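Rev protein (Borrelia burgdorferi, PDB 5EQZ) is probably a plasmid-encoded, helical surface lipoprotein of the Lyme disease spirochaete that may bind host fibronectin. Local coordinates at residues E11-I16 with I52-L57; S18-V23 with L62-S67; A77-A82 with K136-L141; V110-L115 with V131-K136. All coordinates share one frame; numbering follows the deposited sequence.

The four contacts follow the length of a slender all-helical chain, and helix 55-88 takes part in the first three. Contacts 1 and 2 both join helix 10-24 to helix 55-88; their centres are 12 Å apart, and they merge where Ile16 CG2 lies 4.2 Å from Leu64 CD2. Contact 3, centred 21 Å from contact 2, pairs the same long helix with helix 122-142. Contact 4 is nested within the loop that contact 3 closes, shares Lys136 with it and touches it through Leu79 O and Ile134 CG2, 3.6 Å apart. Contacts 1 and 4 lie 41 Å apart between centres, on opposite sides of the chain's centre.

Contact 1. Residues E11-I16 with I52-L57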
loop_
_atom_site.group_PDB
_atom_site.type_symbol
_atom_site.label_atom_id
_atom_site.label_comp_id
_atom_site.label_asym_id
_atom_site.label_seq_id
_atom_site.Cartn_x
_atom_site.Cartn_y
_atom_site.Cartn_z
ATOM N N GLU A 11 -13.231 -23.723 11.236
ATOM C CA GLU A 11 -13.302 -23.154 9.890
ATOM C C GLU A 11 -13.144 -21.641 9.929
ATOM O O GLU A 11 -12.493 -21.057 9.051
ATOM C CB GLU A 11 -14.604 -23.559 9.198
ATOM C CG GLU A 11 -14.606 -25.032 8.782
ATOM C CD GLU A 11 -13.285 -25.467 8.134
ATOM O OE1 GLU A 11 -12.929 -24.906 7.068
ATOM O OE2 GLU A 11 -12.600 -26.359 8.699
ATOM N N GLU A 12 -13.693 -20.999 10.961
ATOM C CA GLU A 12 -13.515 -19.562 11.119
ATOM C C GLU A 12 -12.059 -19.211 11.399
ATOM O O GLU A 12 -11.550 -18.208 10.886
ATOM C CB GLU A 12 -14.410 -19.050 12.249
ATOM C CG GLU A 12 -15.912 -19.127 11.964
ATOM C CD GLU A 12 -16.517 -20.501 12.234
ATOM O OE1 GLU A 12 -15.785 -21.422 12.666
ATOM O OE2 GLU A 12 -17.740 -20.661 12.017
ATOM N N LYS A 13 -11.381 -20.003 12.233
ATOM C CA LYS A 13 -9.968 -19.745 12.491
ATOM C C LYS A 13 -9.129 -19.931 11.239
ATOM O O LYS A 13 -8.153 -19.200 11.047
ATOM C CB LYS A 13 -9.455 -20.647 13.610
ATOM C CG LYS A 13 -10.036 -20.288 14.979
ATOM C CD LYS A 13 -9.706 -21.329 16.009
ATOM C CE LYS A 13 -10.148 -20.883 17.401
ATOM N NZ LYS A 13 -9.940 -21.956 18.413
ATOM N N LYS A 14 -9.482 -20.897 10.386
ATOM C CA LYS A 14 -8.760 -21.054 9.123
ATOM C C LYS A 14 -8.968 -19.852 8.211
ATOM O O LYS A 14 -8.026 -19.404 7.537
ATOM C CB LYS A 14 -9.183 -22.347 8.426
ATOM C CG LYS A 14 -8.745 -23.608 9.133
ATOM C CD LYS A 14 -9.087 -24.833 8.288
ATOM C CE LYS A 14 -8.761 -26.090 9.043
ATOM N NZ LYS A 14 -9.456 -27.284 8.508
ATOM N N GLU A 15 -10.186 -19.302 8.198
ATOM C CA GLU A 15 -10.446 -18.098 7.412
ATOM C C GLU A 15 -9.538 -16.963 7.848
ATOM O O GLU A 15 -8.919 -16.289 7.017
ATOM C CB GLU A 15 -11.905 -17.671 7.548
ATOM C CG GLU A 15 -12.919 -18.642 6.995
ATOM C CD GLU A 15 -14.330 -18.079 7.054
ATOM O OE1 GLU A 15 -14.926 -18.035 8.155
ATOM O OE2 GLU A 15 -14.836 -17.655 5.993
ATOM N N ILE A 16 -9.449 -16.741 9.153
ATOM C CA ILE A 16 -8.612 -15.672 9.680
ATOM C C ILE A 16 -7.154 -15.921 9.327
ATOM O O ILE A 16 -6.455 -15.010 8.865
ATOM C CB ILE A 16 -8.811 -15.530 11.200
ATOM C CG1 ILE A 16 -10.263 -15.172 11.518
ATOM C CG2 ILE A 16 -7.861 -14.479 11.778
ATOM C CD1 ILE A 16 -10.584 -15.303 12.981
ATOM N N ILE A 52 -19.133 -14.253 18.518
ATOM C CA ILE A 52 -18.410 -15.434 18.965
ATOM C C ILE A 52 -17.472 -15.023 20.096
ATOM O O ILE A 52 -16.590 -14.177 19.911
ATOM C CB ILE A 52 -17.648 -16.079 17.799
ATOM C CG1 ILE A 52 -18.655 -16.675 16.810
ATOM C CG2 ILE A 52 -16.629 -17.096 18.313
ATOM C CD1 ILE A 52 -18.118 -16.881 15.442
ATOM N N GLY A 53 -17.668 -15.612 21.269
ATOM C CA GLY A 53 -16.854 -15.288 22.418
ATOM C C GLY A 53 -15.573 -16.081 22.557
ATOM O O GLY A 53 -14.880 -15.916 23.565
ATOM N N ASN A 54 -15.235 -16.938 21.594
ATOM C CA ASN A 54 -14.019 -17.735 21.691
ATOM C C ASN A 54 -12.812 -16.812 21.822
ATOM O O ASN A 54 -12.514 -16.033 20.909
ATOM C CB ASN A 54 -13.885 -18.639 20.468
ATOM C CG ASN A 54 -12.723 -19.614 20.581
ATOM O OD1 ASN A 54 -11.600 -19.318 20.171
ATOM N ND2 ASN A 54 -12.987 -20.782 21.159
ATOM N N ALA A 55 -12.142 -16.875 22.980
ATOM C CA ALA A 55 -11.050 -15.941 23.254
ATOM C C ALA A 55 -9.961 -16.032 22.193
ATOM O O ALA A 55 -9.417 -15.006 21.759
ATOM C CB ALA A 55 -10.461 -16.210 24.637
ATOM N N GLU A 56 -9.624 -17.254 21.770
ATOM C CA GLU A 56 -8.581 -17.429 20.765
ATOM C C GLU A 56 -9.002 -16.809 19.445
ATOM O O GLU A 56 -8.200 -16.154 18.772
ATOM C CB GLU A 56 -8.262 -18.915 20.574
ATOM C CG GLU A 56 -7.629 -19.615 21.787
ATOM C CD GLU A 56 -8.552 -19.713 23.000
ATOM O OE1 GLU A 56 -9.755 -20.020 22.827
ATOM O OE2 GLU A 56 -8.067 -19.489 24.132
ATOM N N LEU A 57 -10.269 -16.989 19.069
ATOM C CA LEU A 57 -10.750 -16.417 17.821
ATOM C C LEU A 57 -10.723 -14.894 17.864
ATOM O O LEU A 57 -10.326 -14.251 16.882
ATOM C CB LEU A 57 -12.158 -16.933 17.520
ATOM C CG LEU A 57 -12.714 -16.495 16.163
ATOM C CD1 LEU A 57 -13.469 -17.614 15.507
ATOM C CD2 LEU A 57 -13.605 -15.280 16.321
HETATM O O HOH W 1 -9.926 -22.238 21.268
#
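Lys13 and Leu57 are the residues of closest backbone approach, their CA atoms 6.3 Å apart, and around them apolar and polar contacts can be told apart. The apolar part belongs to Leu57, whose CD1 meets Glu12 CB at 3.7 Å while its CG receives Ile16 CD1 at 4.0 Å. The Ile16 and Leu57 side chains cross at about a right angle.

The polar part is built on Lys13. Its chain is extended beyond CG (chi2 170°), which carries CE to 3.5 Å from Asn54 OD1 and lays the end of the lysine alongside Glu56. The ammonium reaches Glu56 indirectly: a water accepts from Lys13 NZ at 2.9 Å and donates to Glu56 OE1 at 2.7 Å, with a weak third link from Asn54 ND2. Lys13 NZ also bonds to the backbone O of His8, a residue of the histidine tag.

Capping forms the third element. Asn54 is the N-cap of helix 55-88, and its OD1 accepts from Leu57 N at 2.9 Å, in the carbonyl plane on a lone pair. The same oxygen that Lys13 CE approaches thus closes the first turn.

Around this end of the chain Tyr9 packs on Asn54 and Leu57, Leu49 meets Glu12, and Lys60 and Leu61, further along helix 55-88, continue the packing against Ile16 of helix 10-24.

Contact 2. Residues S18-V23 with L62-S67; sequences SLMEDV and LNLQNS
Met20 and Leu64 form the centre of this nearly parallel helix pair, with CA atoms 5.6 Å apart and short-segment axes that approach to 9.8 Å at an angle of 18°, consistent with the probable coiled coil over residues 35-92. Each side chain reaches over the backbone of the other helix.

The methionine is the more folded of the two. Its CG stands opposite the backbone N (chi1 175°), and bends at chi2 and chi3 first carry SD across to the partner helix and then turn CE back towards its N-terminal end. Met20 CE rests against the Asn63-Leu64 peptide, 3.3 Å from Asn63 C, and also meets Asn63 CB. Its sulfur passes Ser67, with SD 3.8 Å from Ser67 OG.

Leu64 answers from the other side with a like first torsion (chi1 170°), which projects its two methyls onto helix 18-23. CD1 comes to 3.7 Å from Met20 CA and also meets Val23 CG2 at 4.0 Å; CD2 is turned to Leu19 CD2, again at 4.0 Å. The Leu64 side chain crosses those of Leu19 and Val23 at about right angles, and its two methyls have different partners. One turn on, Val23 CG1 faces the main chain of Ser67, 4.0 Å from Ser67 C.

Leu19 also packs on Lys41, Ile42 and Leu45 of helix 32-48, which brings a third helix to the apolar side. The chemistry is thus dispersive across the pair: the methyls of Leu19, Val23 and Leu64 on the buried side, and a polarisable thioether over backbone and serine on the partly exposed one.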
loop_
_atom_site.group_PDB
_atom_site.type_symbol
_atom_site.label_atom_id
_atom_site.label_comp_id
_atom_site.label_asym_id
_atom_site.label_seq_id
_atom_site.Cartn_x
_atom_site.Cartn_y
_atom_site.Cartn_z
ATOM N N SER A 18 -5.734 -17.617 6.869
ATOM C CA SER A 18 -5.434 -17.420 5.451
ATOM C C SER A 18 -5.342 -15.937 5.122
ATOM O O SER A 18 -4.412 -15.498 4.436
ATOM C CB SER A 18 -6.503 -18.099 4.597
ATOM O OG SER A 18 -6.245 -17.918 3.213
ATOM N N LEU A 19 -6.298 -15.148 5.607
ATOM C CA LEU A 19 -6.248 -13.711 5.373
ATOM C C LEU A 19 -5.038 -13.085 6.057
ATOM O O LEU A 19 -4.407 -12.176 5.495
ATOM C CB LEU A 19 -7.554 -13.072 5.843
ATOM C CG LEU A 19 -7.819 -11.614 5.491
ATOM C CD1 LEU A 19 -7.568 -11.359 4.002
ATOM C CD2 LEU A 19 -9.269 -11.265 5.862
ATOM N N MET A 20 -4.682 -13.574 7.253
ATOM C CA MET A 20 -3.504 -13.066 7.948
ATOM C C MET A 20 -2.237 -13.297 7.111
ATOM O O MET A 20 -1.391 -12.403 6.981
ATOM C CB MET A 20 -3.354 -13.742 9.322
ATOM C CG MET A 20 -2.047 -13.327 10.044
ATOM S SD MET A 20 -1.999 -11.585 10.550
ATOM C CE MET A 20 -2.498 -11.661 12.224
ATOM N N GLU A 21 -2.090 -14.494 6.532
ATOM C CA GLU A 21 -0.891 -14.777 5.742
ATOM C C GLU A 21 -0.805 -13.856 4.527
ATOM O O GLU A 21 0.286 -13.390 4.172
ATOM C CB GLU A 21 -0.849 -16.241 5.292
ATOM C CG GLU A 21 -0.810 -17.299 6.437
ATOM C CD GLU A 21 0.409 -17.177 7.336
ATOM O OE1 GLU A 21 1.357 -16.425 7.015
ATOM O OE2 GLU A 21 0.433 -17.822 8.413
ATOM N N ASP A 22 -1.948 -13.563 3.902
ATOM C CA ASP A 22 -1.972 -12.626 2.777
ATOM C C ASP A 22 -1.611 -11.216 3.233
ATOM O O ASP A 22 -0.841 -10.522 2.557
ATOM C CB ASP A 22 -3.349 -12.628 2.106
ATOM C CG ASP A 22 -3.603 -13.864 1.262
ATOM O OD1 ASP A 22 -2.649 -14.451 0.722
ATOM O OD2 ASP A 22 -4.787 -14.222 1.105
ATOM N N VAL A 23 -2.159 -10.775 4.377
ATOM C CA VAL A 23 -1.868 -9.442 4.903
ATOM C C VAL A 23 -0.390 -9.308 5.246
ATOM O O VAL A 23 0.237 -8.272 4.973
ATOM C CB VAL A 23 -2.765 -9.148 6.122
ATOM C CG1 VAL A 23 -2.240 -7.961 6.948
ATOM C CG2 VAL A 23 -4.190 -8.901 5.664
ATOM N N LEU A 62 -8.098 -9.698 16.325
ATOM C CA LEU A 62 -7.377 -8.494 16.732
ATOM C C LEU A 62 -5.979 -8.460 16.125
ATOM O O LEU A 62 -5.530 -7.417 15.619
ATOM C CB LEU A 62 -7.310 -8.421 18.258
ATOM C CG LEU A 62 -6.752 -7.111 18.815
ATOM C CD1 LEU A 62 -7.611 -5.937 18.361
ATOM C CD2 LEU A 62 -6.646 -7.155 20.338
ATOM N N ASN A 63 -5.272 -9.590 16.158
ATOM C CA ASN A 63 -3.963 -9.639 15.513
ATOM C C ASN A 63 -4.068 -9.332 14.026
ATOM O O ASN A 63 -3.215 -8.630 13.470
ATOM C CB ASN A 63 -3.317 -11.003 15.755
ATOM C CG ASN A 63 -2.953 -11.218 17.211
ATOM O OD1 ASN A 63 -2.828 -10.262 17.976
ATOM N ND2 ASN A 63 -2.767 -12.476 17.602
ATOM N N LEU A 64 -5.105 -9.846 13.361
ATOM C CA LEU A 64 -5.281 -9.590 11.935
ATOM C C LEU A 64 -5.482 -8.103 11.650
ATOM O O LEU A 64 -4.876 -7.552 10.722
ATOM C CB LEU A 64 -6.451 -10.413 11.407
ATOM C CG LEU A 64 -6.928 -10.098 9.995
ATOM C CD1 LEU A 64 -5.826 -10.375 8.976
ATOM C CD2 LEU A 64 -8.227 -10.859 9.671
ATOM N N GLN A 65 -6.327 -7.428 12.432
ATOM C CA GLN A 65 -6.481 -5.989 12.231
ATOM C C GLN A 65 -5.190 -5.240 12.544
ATOM O O GLN A 65 -4.797 -4.337 11.790
ATOM C CB GLN A 65 -7.633 -5.437 13.071
ATOM C CG GLN A 65 -8.953 -6.179 12.897
ATOM C CD GLN A 65 -9.879 -5.990 14.093
ATOM O OE1 GLN A 65 -10.274 -4.874 14.397
ATOM N NE2 GLN A 65 -10.219 -7.074 14.774
ATOM N N ASN A 66 -4.509 -5.596 13.641
ATOM C CA ASN A 66 -3.279 -4.890 13.999
ATOM C C ASN A 66 -2.239 -5.003 12.889
ATOM O O ASN A 66 -1.589 -4.010 12.523
ATOM C CB ASN A 66 -2.707 -5.425 15.307
ATOM C CG ASN A 66 -3.543 -5.040 16.514
ATOM O OD1 ASN A 66 -4.353 -4.117 16.458
ATOM N ND2 ASN A 66 -3.333 -5.741 17.621
ATOM N N SER A 67 -2.061 -6.212 12.346
ATOM C CA SER A 67 -1.064 -6.399 11.287
ATOM C C SER A 67 -1.429 -5.609 10.044
ATOM O O SER A 67 -0.553 -5.019 9.397
ATOM C CB SER A 67 -0.924 -7.882 10.943
ATOM O OG SER A 67 -0.249 -8.570 11.987
#

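Contact 3. Residues A77-A82 with K136-L141; sequences AALKAA and KVIKFL
Leu79 reaches from helix 77-82 into the face of helix 136-141 formed by Val137, Ile138 and Leu141. The two short segments run antiparallel at 155°, with axes 10.2 Å apart at closest approach, an antiparallel helix-helix contact of an elongated helical bundle.

Followed outward, the leucine touches Ile138 first and last, adding Val137 and Leu141 only at its tip. Its CB already touches Ile138, with CG1 of that residue at 3.8 Å and CD1 slightly farther off. At CG the chain branches; CG stands opposite the carbonyl carbon (chi1 -77°), and the extended chi2 of 161° sends CD1 onward to the partner helix. There CD1 settles among three residues: Val137 CG1 at 3.7 Å, Leu141 CD1 at 3.9 Å, and Ile138 CG1 at the same distance as Leu141 CD1. Val137 and Leu141 belong to successive turns, and Leu79 crosses each of their side chains at about a right angle, so the methyl is held from both turns at once.

Ile138 also works at the more open margin. Its CD1 meets Lys80 CG at 3.8 Å, which uses the aliphatic root of the lysine as an apolar surface. The extended remainder of Lys80 carries NZ towards Glu142, where the ion pair is long and weak.

Val108 touches Leu79, and Phe35 of helix 32-48 packs on Leu141, extending the apolar layer beyond the two helices. Direct contact between the segments is made by carbon atoms alone, which implies that van der Waals fit and the burial of Leu79 hold them together here, with electrostatics contributing probably little.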
loop_
_atom_site.group_PDB
_atom_site.type_symbol
_atom_site.label_atom_id
_atom_site.label_comp_id
_atom_site.label_asym_id
_atom_site.label_seq_id
_atom_site.Cartn_x
_atom_site.Cartn_y
_atom_site.Cartn_z
ATOM N N ALA A 77 3.332 5.757 4.578
ATOM C CA ALA A 77 4.550 6.523 4.838
ATOM C C ALA A 77 5.504 6.436 3.653
ATOM O O ALA A 77 6.144 7.433 3.275
ATOM C CB ALA A 77 5.228 6.028 6.114
ATOM N N ALA A 78 5.607 5.250 3.053
ATOM C CA ALA A 78 6.470 5.072 1.892
ATOM C C ALA A 78 5.994 5.933 0.732
ATOM O O ALA A 78 6.812 6.534 0.019
ATOM C CB ALA A 78 6.514 3.595 1.492
ATOM N N LEU A 79 4.672 6.026 0.541
ATOM C CA LEU A 79 4.138 6.849 -0.547
ATOM C C LEU A 79 4.480 8.324 -0.346
ATOM O O LEU A 79 5.012 8.982 -1.252
ATOM C CB LEU A 79 2.626 6.653 -0.654
ATOM C CG LEU A 79 2.163 5.358 -1.310
ATOM C CD1 LEU A 79 0.705 5.039 -0.950
ATOM C CD2 LEU A 79 2.342 5.487 -2.823
ATOM N N LYS A 80 4.197 8.857 0.845
ATOM C CA LYS A 80 4.492 10.260 1.125
ATOM C C LYS A 80 5.993 10.539 1.058
ATOM O O LYS A 80 6.412 11.624 0.621
ATOM C CB LYS A 80 3.915 10.645 2.488
ATOM C CG LYS A 80 2.406 10.525 2.559
ATOM C CD LYS A 80 1.881 10.672 4.002
ATOM C CE LYS A 80 0.389 10.364 4.089
ATOM N NZ LYS A 80 -0.133 10.285 5.504
ATOM N N ALA A 81 6.821 9.562 1.451
ATOM C CA ALA A 81 8.271 9.724 1.353
ATOM C C ALA A 81 8.716 9.807 -0.108
ATOM O O ALA A 81 9.491 10.699 -0.493
ATOM C CB ALA A 81 8.965 8.567 2.073
ATOM N N ALA A 82 8.230 8.885 -0.941
ATOM C CA ALA A 82 8.556 8.941 -2.367
ATOM C C ALA A 82 8.073 10.249 -2.989
ATOM O O ALA A 82 8.778 10.859 -3.813
ATOM C CB ALA A 82 7.946 7.735 -3.092
ATOM N N LYS A 136 -3.218 9.841 -5.948
ATOM C CA LYS A 136 -4.437 9.049 -6.101
ATOM C C LYS A 136 -4.386 7.790 -5.237
ATOM O O LYS A 136 -5.404 7.399 -4.647
ATOM C CB LYS A 136 -4.669 8.699 -7.575
ATOM N N VAL A 137 -3.210 7.155 -5.125
ATOM C CA VAL A 137 -3.096 5.983 -4.254
ATOM C C VAL A 137 -3.301 6.376 -2.798
ATOM O O VAL A 137 -3.988 5.675 -2.041
ATOM C CB VAL A 137 -1.747 5.262 -4.439
ATOM C CG1 VAL A 137 -1.700 4.016 -3.545
ATOM C CG2 VAL A 137 -1.514 4.881 -5.903
ATOM N N ILE A 138 -2.696 7.484 -2.368
ATOM C CA ILE A 138 -2.884 7.930 -0.989
ATOM C C ILE A 138 -4.357 8.218 -0.727
ATOM O O ILE A 138 -4.918 7.809 0.298
ATOM C CB ILE A 138 -2.008 9.160 -0.699
ATOM C CG1 ILE A 138 -0.534 8.765 -0.704
ATOM C CG2 ILE A 138 -2.414 9.810 0.621
ATOM C CD1 ILE A 138 0.425 9.966 -0.668
ATOM N N LYS A 139 -5.006 8.924 -1.656
ATOM C CA LYS A 139 -6.428 9.226 -1.507
ATOM C C LYS A 139 -7.259 7.953 -1.456
ATOM O O LYS A 139 -8.173 7.825 -0.627
ATOM C CB LYS A 139 -6.892 10.121 -2.659
ATOM C CG LYS A 139 -8.394 10.373 -2.690
ATOM C CD LYS A 139 -8.826 11.008 -4.005
ATOM C CE LYS A 139 -10.337 11.149 -4.064
ATOM N NZ LYS A 139 -10.867 11.861 -2.868
ATOM N N PHE A 140 -6.957 7.005 -2.341
ATOM C CA PHE A 140 -7.666 5.731 -2.362
ATOM C C PHE A 140 -7.533 5.010 -1.025
ATOM O O PHE A 140 -8.525 4.543 -0.458
ATOM C CB PHE A 140 -7.120 4.884 -3.513
ATOM C CG PHE A 140 -7.823 3.572 -3.708
ATOM C CD1 PHE A 140 -9.068 3.524 -4.312
ATOM C CD2 PHE A 140 -7.207 2.381 -3.352
ATOM C CE1 PHE A 140 -9.707 2.318 -4.519
ATOM C CE2 PHE A 140 -7.843 1.169 -3.557
ATOM C CZ PHE A 140 -9.093 1.139 -4.145
ATOM N N LEU A 141 -6.307 4.948 -0.489
ATOM C CA LEU A 141 -6.053 4.205 0.743
ATOM C C LEU A 141 -6.635 4.893 1.970
ATOM O O LEU A 141 -6.941 4.221 2.961
ATOM C CB LEU A 141 -4.553 3.997 0.935
ATOM C CG LEU A 141 -3.908 3.058 -0.080
ATOM C CD1 LEU A 141 -2.398 2.985 0.101
ATOM C CD2 LEU A 141 -4.553 1.683 0.049
#

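Contact 4. Residues V110-L115 with V131-K136; sequences VTVPLL and VEQIDK
Val110 and Gln133 pack within an elongated helical bundle, here closed by an extended, irregular connection between helix 95-107 and helix 122-142. The loop runs counter to the latter helix: Val110 is opposite Gln133, Val112 touches Ala130, and Leu115 reaches Lys125.

The side chains of Val110 and Gln133 slide past each other in opposite directions. Val110 CG1 thereby lies along the glutamine, 3.6 Å from Gln133 CB and equally close to its OE1. The second methyl takes another course: Val110 CG2 meets Ile134 CG1 at 4.0 Å, the two side chains crossing at about a right angle. One valine thus straddles two consecutive helix residues, a methyl on each, and Ala105 of helix 95-107 packs on it as well.

Gln133 is drawn out beyond CG (chi2 -162°), which lifts its amide past Val110 to the main chain of Thr111. Both ends of the amide engage that residue. Gln133 OE1 accepts from a water at 2.7 Å, and the water in turn accepts from Thr111 N at 2.9 Å; the amide nitrogen bonds Thr111 O directly. One direct and one water-mediated bond to the main chain of Thr111 would restrict the rotation of the amide, and they satisfy two backbone groups of an irregular segment. Val112 CG1 lies 3.8 Å from Gln133 NE2, and a weak bond to Asn129 OD1 gives that nitrogen a second partner.

The direct bond, from Gln133 NE2 to Thr111 O, spans 3.1 Å with an N-H...O angle of 158°, and the donor sits above the carbonyl plane, 45° out of it.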
loop_
_atom_site.group_PDB
_atom_site.type_symbol
_atom_site.label_atom_id
_atom_site.label_comp_id
_atom_site.label_asym_id
_atom_site.label_seq_id
_atom_site.Cartn_x
_atom_site.Cartn_y
_atom_site.Cartn_z
ATOM N N VAL A 110 4.343 2.453 -8.316
ATOM C CA VAL A 110 3.831 3.406 -9.290
ATOM C C VAL A 110 4.751 3.373 -10.509
ATOM O O VAL A 110 5.967 3.563 -10.381
ATOM C CB VAL A 110 3.744 4.820 -8.698
ATOM C CG1 VAL A 110 3.306 5.808 -9.743
ATOM C CG2 VAL A 110 2.762 4.839 -7.498
ATOM N N THR A 111 4.170 3.114 -11.678
ATOM C CA THR A 111 4.901 3.019 -12.940
ATOM C C THR A 111 4.771 4.334 -13.697
ATOM O O THR A 111 3.668 4.700 -14.123
ATOM C CB THR A 111 4.355 1.872 -13.798
ATOM O OG1 THR A 111 4.764 0.612 -13.252
ATOM C CG2 THR A 111 4.851 1.981 -15.241
ATOM N N VAL A 112 5.885 5.044 -13.867
ATOM C CA VAL A 112 5.891 6.214 -14.740
ATOM C C VAL A 112 6.816 5.914 -15.914
ATOM O O VAL A 112 7.785 5.152 -15.763
ATOM C CB VAL A 112 6.321 7.489 -13.995
ATOM C CG1 VAL A 112 5.366 7.794 -12.855
ATOM C CG2 VAL A 112 7.743 7.368 -13.484
ATOM N N PRO A 113 6.546 6.447 -17.103
ATOM C CA PRO A 113 7.481 6.250 -18.207
ATOM C C PRO A 113 8.747 7.046 -17.959
ATOM O O PRO A 113 8.698 8.193 -17.510
ATOM C CB PRO A 113 6.713 6.776 -19.423
ATOM C CG PRO A 113 5.766 7.771 -18.853
ATOM C CD PRO A 113 5.340 7.181 -17.531
ATOM N N LEU A 114 9.885 6.416 -18.232
ATOM C CA LEU A 114 11.166 7.116 -18.256
ATOM C C LEU A 114 11.239 7.885 -19.571
ATOM O O LEU A 114 11.388 7.292 -20.637
ATOM C CB LEU A 114 12.317 6.127 -18.117
ATOM C CG LEU A 114 13.734 6.670 -17.980
ATOM C CD1 LEU A 114 13.769 7.651 -16.841
ATOM C CD2 LEU A 114 14.664 5.503 -17.702
ATOM N N LEU A 115 11.076 9.209 -19.511
ATOM C CA LEU A 115 11.119 10.028 -20.727
ATOM C C LEU A 115 12.561 10.469 -20.953
ATOM O O LEU A 115 12.973 11.579 -20.606
ATOM C CB LEU A 115 10.170 11.213 -20.622
ATOM C CG LEU A 115 8.725 10.862 -20.269
ATOM C CD1 LEU A 115 7.901 12.118 -20.085
ATOM C CD2 LEU A 115 8.147 9.972 -21.348
ATOM N N VAL A 131 3.771 12.290 -9.052
ATOM C CA VAL A 131 3.091 12.821 -7.874
ATOM C C VAL A 131 1.580 12.670 -8.014
ATOM O O VAL A 131 0.879 12.403 -7.033
ATOM C CB VAL A 131 3.502 14.282 -7.626
ATOM C CG1 VAL A 131 2.523 14.963 -6.673
ATOM C CG2 VAL A 131 4.912 14.336 -7.061
ATOM N N GLU A 132 1.050 12.832 -9.232
ATOM C CA GLU A 132 -0.391 12.693 -9.425
ATOM C C GLU A 132 -0.838 11.259 -9.163
ATOM O O GLU A 132 -1.884 11.033 -8.535
ATOM C CB GLU A 132 -0.787 13.153 -10.835
ATOM N N GLN A 133 -0.037 10.277 -9.592
ATOM C CA GLN A 133 -0.373 8.881 -9.319
ATOM C C GLN A 133 -0.233 8.546 -7.839
ATOM O O GLN A 133 -1.084 7.846 -7.274
ATOM C CB GLN A 133 0.507 7.956 -10.151
ATOM C CG GLN A 133 0.188 7.955 -11.616
ATOM C CD GLN A 133 0.772 6.742 -12.299
ATOM O OE1 GLN A 133 0.423 5.614 -11.972
ATOM N NE2 GLN A 133 1.697 6.962 -13.226
ATOM N N ILE A 134 0.835 9.026 -7.198
ATOM C CA ILE A 134 1.028 8.754 -5.775
ATOM C C ILE A 134 -0.107 9.360 -4.960
ATOM O O ILE A 134 -0.594 8.754 -3.991
ATOM C CB ILE A 134 2.406 9.275 -5.325
ATOM C CG1 ILE A 134 3.519 8.391 -5.895
ATOM C CG2 ILE A 134 2.508 9.367 -3.800
ATOM C CD1 ILE A 134 4.916 8.970 -5.702
ATOM N N ASP A 135 -0.562 10.554 -5.350
ATOM C CA ASP A 135 -1.661 11.206 -4.651
ATOM C C ASP A 135 -2.944 10.403 -4.763
ATOM O O ASP A 135 -3.709 10.310 -3.796
ATOM C CB ASP A 135 -1.892 12.613 -5.204
ATOM C CG ASP A 135 -0.924 13.629 -4.650
ATOM O OD1 ASP A 135 -0.276 13.326 -3.628
ATOM O OD2 ASP A 135 -0.834 14.745 -5.225
ATOM N N LYS A 136 -3.218 9.841 -5.948
ATOM C CA LYS A 136 -4.437 9.049 -6.101
ATOM C C LYS A 136 -4.386 7.790 -5.237
ATOM O O LYS A 136 -5.404 7.399 -4.647
ATOM C CB LYS A 136 -4.669 8.699 -7.575
HETATM O O HOH W 2 1.331 3.038 -11.934
#